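Putative cytosine/guanine deaminase (Unidentified, PDB 2PAJ) catalyses the zinc-dependent hydrolytic deamination of 2-amino-4-hydroxypteridines such as isoxanthopterin, giving 2,4-dihydroxypteridines and ammonium. Local coordinates at residues F110-I124 against F147-L160. Numbering follows the deposited sequence.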
loop_
_atom_site.group_PDB
_atom_site.type_symbol
_atom_site.label_atom_id
_atom_site.label_comp_id
_atom_site.label_asym_id
_atom_site.label_seq_id
_atom_site.Cartn_x
_atom_site.Cartn_y
_atom_site.Cartn_z
ATOM N N PHE A 110 -22.303 6.077 -1.807
ATOM C CA PHE A 110 -21.697 5.280 -0.748
ATOM C C PHE A 110 -22.225 5.644 0.632
ATOM O O PHE A 110 -22.417 6.816 0.942
ATOM C CB PHE A 110 -20.171 5.396 -0.805
ATOM C CG PHE A 110 -19.557 4.516 -1.858
ATOM C CD1 PHE A 110 -19.605 4.877 -3.201
ATOM C CD2 PHE A 110 -19.018 3.283 -1.513
ATOM C CE1 PHE A 110 -19.137 4.026 -4.178
ATOM C CE2 PHE A 110 -18.549 2.423 -2.473
ATOM C CZ PHE A 110 -18.605 2.791 -3.821
ATOM N N ASP A 111 -22.476 4.625 1.448
ATOM C CA ASP A 111 -23.006 4.836 2.789
ATOM C C ASP A 111 -22.222 4.005 3.807
ATOM O O ASP A 111 -21.085 3.612 3.562
ATOM C CB ASP A 111 -24.489 4.443 2.822
ATOM C CG ASP A 111 -24.700 2.931 2.907
ATOM O OD1 ASP A 111 -23.923 2.186 2.279
ATOM O OD2 ASP A 111 -25.650 2.480 3.592
ATOM N N GLU A 112 -22.838 3.755 4.952
ATOM C CA GLU A 112 -22.227 2.962 6.017
ATOM C C GLU A 112 -21.827 1.587 5.488
ATOM O O GLU A 112 -20.656 1.297 5.241
ATOM C CB GLU A 112 -23.247 2.794 7.154
ATOM C CG GLU A 112 -22.845 1.831 8.258
ATOM C CD GLU A 112 -21.585 2.276 8.967
ATOM O OE1 GLU A 112 -21.263 3.484 8.890
ATOM O OE2 GLU A 112 -20.924 1.426 9.611
ATOM N N ARG A 113 -22.849 0.755 5.332
ATOM C CA ARG A 113 -22.736 -0.609 4.853
ATOM C C ARG A 113 -21.808 -0.741 3.655
ATOM O O ARG A 113 -20.850 -1.520 3.675
ATOM C CB ARG A 113 -24.136 -1.115 4.486
ATOM C CG ARG A 113 -24.160 -2.469 3.816
ATOM C CD ARG A 113 -24.070 -3.598 4.847
ATOM N NE ARG A 113 -23.403 -4.787 4.302
ATOM C CZ ARG A 113 -22.082 -4.985 4.301
ATOM N NH1 ARG A 113 -21.258 -4.076 4.828
ATOM N NH2 ARG A 113 -21.585 -6.089 3.752
ATOM N N ARG A 114 -22.104 0.028 2.614
ATOM C CA ARG A 114 -21.331 -0.005 1.388
ATOM C C ARG A 114 -19.860 0.329 1.516
ATOM O O ARG A 114 -19.011 -0.454 1.083
ATOM C CB ARG A 114 -22.001 0.886 0.339
ATOM C CG ARG A 114 -23.306 0.283 -0.157
ATOM C CD ARG A 114 -24.058 1.184 -1.114
ATOM N NE ARG A 114 -25.278 0.543 -1.597
ATOM C CZ ARG A 114 -26.219 1.154 -2.310
ATOM N NH1 ARG A 114 -26.090 2.434 -2.631
ATOM N NH2 ARG A 114 -27.288 0.480 -2.707
ATOM N N PHE A 115 -19.544 1.475 2.110
ATOM C CA PHE A 115 -18.149 1.869 2.264
ATOM C C PHE A 115 -17.387 0.741 2.938
ATOM O O PHE A 115 -16.283 0.382 2.537
ATOM C CB PHE A 115 -18.035 3.122 3.129
ATOM C CG PHE A 115 -16.639 3.685 3.194
ATOM C CD1 PHE A 115 -16.130 4.438 2.144
ATOM C CD2 PHE A 115 -15.830 3.450 4.292
ATOM C CE1 PHE A 115 -14.851 4.942 2.177
ATOM C CE2 PHE A 115 -14.539 3.950 4.341
ATOM C CZ PHE A 115 -14.046 4.701 3.280
ATOM N N ARG A 116 -18.003 0.178 3.965
ATOM C CA ARG A 116 -17.411 -0.911 4.734
ATOM C C ARG A 116 -17.127 -2.162 3.893
ATOM O O ARG A 116 -16.112 -2.834 4.086
ATOM C CB ARG A 116 -18.356 -1.254 5.882
ATOM C CG ARG A 116 -17.782 -2.172 6.917
ATOM C CD ARG A 116 -18.272 -1.714 8.261
ATOM N NE ARG A 116 -17.197 -1.699 9.239
ATOM C CZ ARG A 116 -17.195 -0.929 10.320
ATOM N NH1 ARG A 116 -18.218 -0.106 10.553
ATOM N NH2 ARG A 116 -16.174 -0.983 11.168
ATOM N N LEU A 117 -18.039 -2.462 2.973
ATOM C CA LEU A 117 -17.914 -3.615 2.103
ATOM C C LEU A 117 -16.771 -3.439 1.112
ATOM O O LEU A 117 -15.950 -4.336 0.941
ATOM C CB LEU A 117 -19.213 -3.833 1.335
ATOM C CG LEU A 117 -19.280 -5.100 0.485
ATOM C CD1 LEU A 117 -19.366 -6.339 1.386
ATOM C CD2 LEU A 117 -20.491 -5.013 -0.423
ATOM N N ALA A 118 -16.723 -2.281 0.461
ATOM C CA ALA A 118 -15.678 -1.988 -0.512
ATOM C C ALA A 118 -14.295 -2.111 0.116
ATOM O O ALA A 118 -13.371 -2.668 -0.480
ATOM C CB ALA A 118 -15.868 -0.585 -1.068
ATOM N N ALA A 119 -14.165 -1.582 1.326
ATOM C CA ALA A 119 -12.913 -1.607 2.060
ATOM C C ALA A 119 -12.548 -3.031 2.387
ATOM O O ALA A 119 -11.403 -3.441 2.194
ATOM C CB ALA A 119 -13.044 -0.801 3.337
ATOM N N ARG A 120 -13.520 -3.793 2.881
ATOM C CA ARG A 120 -13.256 -5.179 3.227
ATOM C C ARG A 120 -12.769 -5.939 1.995
ATOM O O ARG A 120 -11.721 -6.576 2.027
ATOM C CB ARG A 120 -14.507 -5.836 3.818
ATOM C CG ARG A 120 -14.241 -7.205 4.437
ATOM C CD ARG A 120 -15.362 -7.594 5.393
ATOM N NE ARG A 120 -15.285 -8.981 5.860
ATOM C CZ ARG A 120 -14.280 -9.487 6.572
ATOM N NH1 ARG A 120 -13.254 -8.722 6.906
ATOM N NH2 ARG A 120 -14.302 -10.759 6.944
ATOM N N ILE A 121 -13.529 -5.856 0.910
ATOM C CA ILE A 121 -13.165 -6.522 -0.334
ATOM C C ILE A 121 -11.722 -6.237 -0.762
ATOM O O ILE A 121 -10.903 -7.146 -0.853
ATOM C CB ILE A 121 -14.097 -6.101 -1.481
ATOM C CG1 ILE A 121 -15.489 -6.704 -1.267
ATOM C CG2 ILE A 121 -13.517 -6.561 -2.798
ATOM C CD1 ILE A 121 -16.602 -6.078 -2.129
ATOM N N GLY A 122 -11.411 -4.975 -1.029
ATOM C CA GLY A 122 -10.066 -4.626 -1.465
ATOM C C GLY A 122 -8.975 -5.001 -0.486
ATOM O O GLY A 122 -7.847 -5.297 -0.873
ATOM N N LEU A 123 -9.317 -4.964 0.795
ATOM C CA LEU A 123 -8.374 -5.288 1.855
ATOM C C LEU A 123 -8.122 -6.800 1.823
ATOM O O LEU A 123 -6.983 -7.251 1.929
ATOM C CB LEU A 123 -8.975 -4.869 3.201
ATOM C CG LEU A 123 -8.176 -4.042 4.210
ATOM C CD1 LEU A 123 -7.479 -2.877 3.525
ATOM C CD2 LEU A 123 -9.133 -3.557 5.291
ATOM N N ILE A 124 -9.192 -7.572 1.662
ATOM C CA ILE A 124 -9.086 -9.020 1.607
ATOM C C ILE A 124 -8.261 -9.484 0.405
ATOM O O ILE A 124 -7.395 -10.349 0.538
ATOM C CB ILE A 124 -10.471 -9.700 1.489
ATOM C CG1 ILE A 124 -11.353 -9.385 2.702
ATOM C CG2 ILE A 124 -10.283 -11.188 1.381
ATOM C CD1 ILE A 124 -10.833 -9.926 4.008
ATOM N N PHE A 147 -21.367 8.905 8.375
ATOM C CA PHE A 147 -20.506 7.838 8.878
ATOM C C PHE A 147 -19.039 8.249 8.930
ATOM O O PHE A 147 -18.604 9.165 8.228
ATOM C CB PHE A 147 -20.679 6.582 8.024
ATOM C CG PHE A 147 -20.333 6.785 6.593
ATOM C CD1 PHE A 147 -19.042 6.564 6.143
ATOM C CD2 PHE A 147 -21.291 7.224 5.699
ATOM C CE1 PHE A 147 -18.704 6.777 4.822
ATOM C CE2 PHE A 147 -20.976 7.444 4.377
ATOM C CZ PHE A 147 -19.671 7.218 3.929
ATOM N N ASP A 148 -18.284 7.571 9.790
ATOM C CA ASP A 148 -16.868 7.856 9.941
ATOM C C ASP A 148 -16.022 6.920 9.062
ATOM O O ASP A 148 -15.724 5.777 9.442
ATOM C CB ASP A 148 -16.449 7.716 11.407
ATOM C CG ASP A 148 -15.076 8.278 11.654
ATOM O OD1 ASP A 148 -14.414 8.571 10.642
ATOM O OD2 ASP A 148 -14.657 8.430 12.820
ATOM N N SER A 149 -15.656 7.407 7.880
ATOM C CA SER A 149 -14.839 6.644 6.942
ATOM C C SER A 149 -13.573 6.142 7.629
ATOM O O SER A 149 -13.291 4.941 7.667
ATOM C CB SER A 149 -14.442 7.527 5.770
ATOM O OG SER A 149 -15.603 7.954 5.101
ATOM N N SER A 150 -12.811 7.080 8.172
ATOM C CA SER A 150 -11.580 6.745 8.844
ATOM C C SER A 150 -11.783 5.643 9.880
ATOM O O SER A 150 -11.015 4.677 9.921
ATOM C CB SER A 150 -11.018 7.997 9.489
ATOM O OG SER A 150 -10.910 9.020 8.517
ATOM N N ALA A 151 -12.813 5.776 10.709
ATOM C CA ALA A 151 -13.093 4.774 11.730
ATOM C C ALA A 151 -13.222 3.401 11.087
ATOM O O ALA A 151 -12.547 2.452 11.470
ATOM C CB ALA A 151 -14.378 5.121 12.451
ATOM N N ILE A 152 -14.109 3.317 10.109
ATOM C CA ILE A 152 -14.371 2.079 9.399
ATOM C C ILE A 152 -13.109 1.445 8.797
ATOM O O ILE A 152 -12.882 0.237 8.938
ATOM C CB ILE A 152 -15.413 2.324 8.283
ATOM C CG1 ILE A 152 -16.735 2.792 8.910
ATOM C CG2 ILE A 152 -15.594 1.070 7.461
ATOM C CD1 ILE A 152 -17.711 3.388 7.923
ATOM N N LEU A 153 -12.288 2.259 8.136
ATOM C CA LEU A 153 -11.070 1.761 7.521
ATOM C C LEU A 153 -10.121 1.116 8.533
ATOM O O LEU A 153 -9.597 0.026 8.275
ATOM C CB LEU A 153 -10.359 2.883 6.762
ATOM C CG LEU A 153 -10.963 3.310 5.418
ATOM C CD1 LEU A 153 -10.099 4.372 4.749
ATOM C CD2 LEU A 153 -11.078 2.111 4.518
ATOM N N PHE A 154 -9.897 1.769 9.675
ATOM C CA PHE A 154 -9.015 1.214 10.707
ATOM C C PHE A 154 -9.634 -0.043 11.331
ATOM O O PHE A 154 -8.936 -0.982 11.704
ATOM C CB PHE A 154 -8.745 2.252 11.805
ATOM C CG PHE A 154 -7.658 3.236 11.466
ATOM C CD1 PHE A 154 -6.333 2.829 11.372
ATOM C CD2 PHE A 154 -7.963 4.570 11.246
ATOM C CE1 PHE A 154 -5.318 3.748 11.060
ATOM C CE2 PHE A 154 -6.978 5.499 10.937
ATOM C CZ PHE A 154 -5.644 5.095 10.841
ATOM N N GLU A 155 -10.951 -0.057 11.437
ATOM C CA GLU A 155 -11.639 -1.194 12.019
ATOM C C GLU A 155 -11.427 -2.419 11.154
ATOM O O GLU A 155 -11.009 -3.474 11.637
ATOM C CB GLU A 155 -13.138 -0.901 12.150
ATOM C CG GLU A 155 -13.449 0.169 13.190
ATOM C CD GLU A 155 -14.917 0.541 13.238
ATOM O OE1 GLU A 155 -15.738 -0.318 13.633
ATOM O OE2 GLU A 155 -15.254 1.691 12.875
ATOM N N GLU A 156 -11.704 -2.269 9.866
ATOM C CA GLU A 156 -11.557 -3.365 8.926
ATOM C C GLU A 156 -10.125 -3.880 8.839
ATOM O O GLU A 156 -9.888 -5.087 8.886
ATOM C CB GLU A 156 -12.059 -2.924 7.545
ATOM C CG GLU A 156 -13.555 -2.689 7.514
ATOM C CD GLU A 156 -14.335 -3.886 8.050
ATOM O OE1 GLU A 156 -14.199 -4.995 7.484
ATOM O OE2 GLU A 156 -15.074 -3.725 9.045
ATOM N N ALA A 157 -9.174 -2.961 8.725
ATOM C CA ALA A 157 -7.776 -3.342 8.619
ATOM C C ALA A 157 -7.373 -4.222 9.789
ATOM O O ALA A 157 -6.737 -5.261 9.620
ATOM C CB ALA A 157 -6.899 -2.099 8.574
ATOM N N GLU A 158 -7.759 -3.804 10.980
ATOM C CA GLU A 158 -7.419 -4.535 12.178
ATOM C C GLU A 158 -8.168 -5.853 12.341
ATOM O O GLU A 158 -7.661 -6.779 12.968
ATOM C CB GLU A 158 -7.661 -3.649 13.379
ATOM C CG GLU A 158 -7.430 -4.358 14.670
ATOM C CD GLU A 158 -8.250 -3.753 15.771
ATOM O OE1 GLU A 158 -7.747 -2.816 16.445
ATOM O OE2 GLU A 158 -9.410 -4.211 15.933
ATOM N N LYS A 159 -9.375 -5.943 11.799
ATOM C CA LYS A 159 -10.114 -7.191 11.896
ATOM C C LYS A 159 -9.313 -8.243 11.147
ATOM O O LYS A 159 -9.340 -9.423 11.491
ATOM C CB LYS A 159 -11.521 -7.045 11.296
ATOM C CG LYS A 159 -12.464 -6.274 12.214
ATOM C CD LYS A 159 -13.718 -5.761 11.521
ATOM C CE LYS A 159 -14.680 -6.882 11.201
ATOM N NZ LYS A 159 -16.060 -6.346 10.964
ATOM N N LEU A 160 -8.576 -7.790 10.139
ATOM C CA LEU A 160 -7.759 -8.663 9.314
ATOM C C LEU A 160 -6.339 -8.803 9.839
ATOM O O LEU A 160 -5.582 -9.647 9.362
ATOM C CB LEU A 160 -7.734 -8.142 7.881
ATOM C CG LEU A 160 -9.095 -8.102 7.182
ATOM C CD1 LEU A 160 -8.949 -7.490 5.798
ATOM C CD2 LEU A 160 -9.657 -9.501 7.075
#
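Phe115, Ala119 and Leu123 of helix 112-124 pack against Ile152, Leu153 and Ala157 of helix 149-159 and against Leu160, joining two neighbouring helices of the amidohydrolase TIM barrel, each leading into a strand of the parallel barrel (131-136 and 163-168). Their axes approach to 9.6 Å and run broadly the same way, with a signed crossing angle of -37°. Ala119 suits the middle of the contact because its short CB lets the backbones come close while still meeting Leu153 CD2 at 3.7 Å. The Phe115 ring, with CG anti to the backbone N (chi1 -173°), reaches across to helix 149-159: Ser149 OG lies over one face, Ile152 CG2 sits at the edge in the ring plane, and Leu153 CG approaches CE2. Phe147 meets Phe115 obliquely, the ring planes 37° apart, while one face of Phe147 rests against the backbone of Asp111. At the other end, Leu123 CB packs on Leu160 CD1 at 3.7 Å, and Leu153 and Ala157 also touch Phe164 of strand 163-168, so helix 149-159 also rests on the barrel wall.

Charged side chains flank this apolar seam. Arg116 is long enough to reach helix 149-159; Ile152 CG2 lies over one face of the Arg116 guanidinium, while acidic groups gather round the edge. Glu112 OE2 accepts a weak bond from Arg116 NH1 within the same helix. Glu155 also pairs with this arginine, although the placement of NH2 is less certain. Glu156 is buried, so its charge is probably stabilised by Arg116, a weak bond from Lys159 and a long salt bridge to Arg120. The bond to Glu156 is nearly straight: Arg116 NE donates to Glu156 OE2 at 2.9 Å and 168°, within the guanidinium plane but from above the carboxylate plane.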